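Local coordinates for protein glutamine synthetase (Helicobacter pylori, PDB 5ZLI) that is a glutamine synthetase, a twelve-subunit enzyme whose chains each join an N-terminal beta-grasp domain to a larger catalytic domain, at residues 22-27 with 93-98. Numbering follows the deposited sequence.
Sequences NEVEFV and VSVVVF
The carbonyl oxygen of Val-93 is gripped by two consecutive backbone amides, Glu-25 N at 2.9 Å and Phe-26 N at 3.2 Å. The shorter bond is the straighter at hydrogen (162°) but tilted from the carbonyl plane; the amide of Phe-26 lies in that plane, but its N-H...O angle is more bent, 139°. One step on, Val-95 N donates to Phe-26 O at 3.0 Å, and from here the two segments pair as parallel strands, Phe-26 with Ser-94 and Val-27 with Val-95. Valines pack together beside the pairing. Val-24 crosses both Val-93 and Val-95 at about a right angle, its CG2 reaching Val-93 CG1 (3.6 Å) and its CG1 reaching Val-95 CG1 (3.7 Å). With chi1 at -178°, Val-27 swings CG1 away from its own N and onto Val-97 CG1 (3.5 Å), while its CG2 lies alongside Val-95, on the same face. Phe-18 and Cys-19 of helix 9-20 pack on Val-95, and Cys-19 also on Val-24. On the other face are Ser-94, whose OG hydrogen-bonds to Ser-90 OG and Asp-92 O, and Phe-26, whose side chain leads away from the pairing; this residue packs on Thr-204 of a second subunit, and Glu-25 forms a salt bridge to Lys-208 there. Parallel pairing of strands 26-32 and 94-103, with a helix packed over the mixed sheet, fits the N-terminal beta-grasp domain of glutamine synthetases.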
loop_
_atom_site.group_PDB
_atom_site.type_symbol
_atom_site.label_atom_id
_atom_site.label_comp_id
_atom_site.label_asym_id
_atom_site.label_seq_id
_atom_site.Cartn_x
_atom_site.Cartn_y
_atom_site.Cartn_z
ATOM N N ASN B 22 -32.432 -45.889 6.801
ATOM C CA ASN B 22 -31.608 -44.868 6.182
ATOM C C ASN B 22 -30.859 -44.062 7.230
ATOM O O ASN B 22 -30.173 -43.087 6.885
ATOM C CB ASN B 22 -32.488 -43.980 5.328
ATOM C CG ASN B 22 -33.065 -44.732 4.173
ATOM O OD1 ASN B 22 -32.595 -44.619 3.039
ATOM N ND2 ASN B 22 -34.074 -45.555 4.458
ATOM N N GLU B 23 -30.955 -44.483 8.497
ATOM C CA GLU B 23 -30.189 -43.928 9.600
ATOM C C GLU B 23 -30.394 -42.413 9.695
ATOM O O GLU B 23 -29.469 -41.602 9.573
ATOM C CB GLU B 23 -28.718 -44.349 9.500
ATOM C CG GLU B 23 -28.564 -45.882 9.561
ATOM C CD GLU B 23 -27.582 -46.455 8.555
ATOM O OE1 GLU B 23 -26.747 -45.697 8.002
ATOM O OE2 GLU B 23 -27.657 -47.682 8.322
ATOM N N VAL B 24 -31.656 -42.047 9.922
ATOM C CA VAL B 24 -32.083 -40.652 9.928
ATOM C C VAL B 24 -31.991 -40.145 11.358
ATOM O O VAL B 24 -32.476 -40.776 12.308
ATOM C CB VAL B 24 -33.514 -40.500 9.382
ATOM C CG1 VAL B 24 -34.110 -39.176 9.803
ATOM C CG2 VAL B 24 -33.500 -40.503 7.915
ATOM N N GLU B 25 -31.376 -38.997 11.513
ATOM C CA GLU B 25 -31.190 -38.471 12.832
ATOM C C GLU B 25 -31.972 -37.212 13.074
ATOM O O GLU B 25 -32.065 -36.798 14.227
ATOM C CB GLU B 25 -29.712 -38.248 13.092
ATOM C CG GLU B 25 -28.929 -39.485 12.766
ATOM C CD GLU B 25 -27.642 -39.523 13.546
ATOM O OE1 GLU B 25 -26.924 -38.506 13.464
ATOM O OE2 GLU B 25 -27.368 -40.531 14.255
ATOM N N PHE B 26 -32.513 -36.588 12.026
ATOM C CA PHE B 26 -33.325 -35.391 12.181
ATOM C C PHE B 26 -34.458 -35.440 11.174
ATOM O O PHE B 26 -34.268 -35.866 10.030
ATOM C CB PHE B 26 -32.474 -34.125 12.018
ATOM C CG PHE B 26 -31.480 -33.967 13.114
ATOM C CD1 PHE B 26 -30.224 -34.558 13.020
ATOM C CD2 PHE B 26 -31.824 -33.323 14.284
ATOM C CE1 PHE B 26 -29.318 -34.476 14.073
ATOM C CE2 PHE B 26 -30.931 -33.227 15.329
ATOM C CZ PHE B 26 -29.671 -33.802 15.223
ATOM N N VAL B 27 -35.633 -34.985 11.594
ATOM C CA VAL B 27 -36.775 -34.876 10.702
ATOM C C VAL B 27 -37.060 -33.386 10.528
ATOM O O VAL B 27 -37.322 -32.666 11.506
ATOM C CB VAL B 27 -37.996 -35.643 11.241
ATOM C CG1 VAL B 27 -39.173 -35.557 10.283
ATOM C CG2 VAL B 27 -37.657 -37.094 11.472
ATOM N N VAL B 93 -27.776 -36.964 8.679
ATOM C CA VAL B 93 -28.880 -37.395 7.820
ATOM C C VAL B 93 -30.217 -36.845 8.310
ATOM O O VAL B 93 -30.614 -37.038 9.467
ATOM C CB VAL B 93 -28.895 -38.933 7.704
ATOM C CG1 VAL B 93 -30.193 -39.424 7.073
ATOM C CG2 VAL B 93 -27.722 -39.423 6.860
ATOM N N SER B 94 -30.955 -36.218 7.393
ATOM C CA SER B 94 -32.225 -35.586 7.701
ATOM C C SER B 94 -33.214 -35.958 6.623
ATOM O O SER B 94 -32.861 -35.983 5.440
ATOM C CB SER B 94 -32.121 -34.049 7.729
ATOM O OG SER B 94 -30.982 -33.595 8.445
ATOM N N VAL B 95 -34.456 -36.216 7.009
ATOM C CA VAL B 95 -35.504 -36.434 6.028
ATOM C C VAL B 95 -36.458 -35.258 6.102
ATOM O O VAL B 95 -36.918 -34.881 7.183
ATOM C CB VAL B 95 -36.226 -37.781 6.213
ATOM C CG1 VAL B 95 -36.764 -37.930 7.619
ATOM C CG2 VAL B 95 -37.318 -37.918 5.166
ATOM N N VAL B 96 -36.763 -34.716 4.990
ATOM C CA VAL B 96 -37.666 -33.586 4.941
ATOM C C VAL B 96 -39.063 -34.126 4.717
ATOM O O VAL B 96 -39.263 -35.091 3.968
ATOM C CB VAL B 96 -37.249 -32.590 3.845
ATOM C CG1 VAL B 96 -38.221 -31.432 3.770
ATOM C CG2 VAL B 96 -35.838 -32.069 4.104
ATOM N N VAL B 97 -40.026 -33.550 5.423
ATOM C CA VAL B 97 -41.414 -33.963 5.314
ATOM C C VAL B 97 -42.272 -32.711 5.272
ATOM O O VAL B 97 -41.992 -31.738 5.979
ATOM C CB VAL B 97 -41.824 -34.900 6.460
ATOM C CG1 VAL B 97 -41.264 -34.371 7.736
ATOM C CG2 VAL B 97 -43.359 -35.060 6.506
ATOM N N PHE B 98 -43.237 -32.697 4.353
ATOM C CA PHE B 98 -44.137 -31.568 4.187
ATOM C C PHE B 98 -45.148 -31.477 5.328
ATOM O O PHE B 98 -45.397 -32.439 6.053
ATOM C CB PHE B 98 -44.876 -31.648 2.849
ATOM C CG PHE B 98 -44.017 -31.370 1.646
ATOM C CD1 PHE B 98 -43.871 -30.059 1.179
ATOM C CD2 PHE B 98 -43.380 -32.404 0.954
ATOM C CE1 PHE B 98 -43.107 -29.783 0.048
ATOM C CE2 PHE B 98 -42.597 -32.136 -0.182
ATOM C CZ PHE B 98 -42.466 -30.825 -0.628
#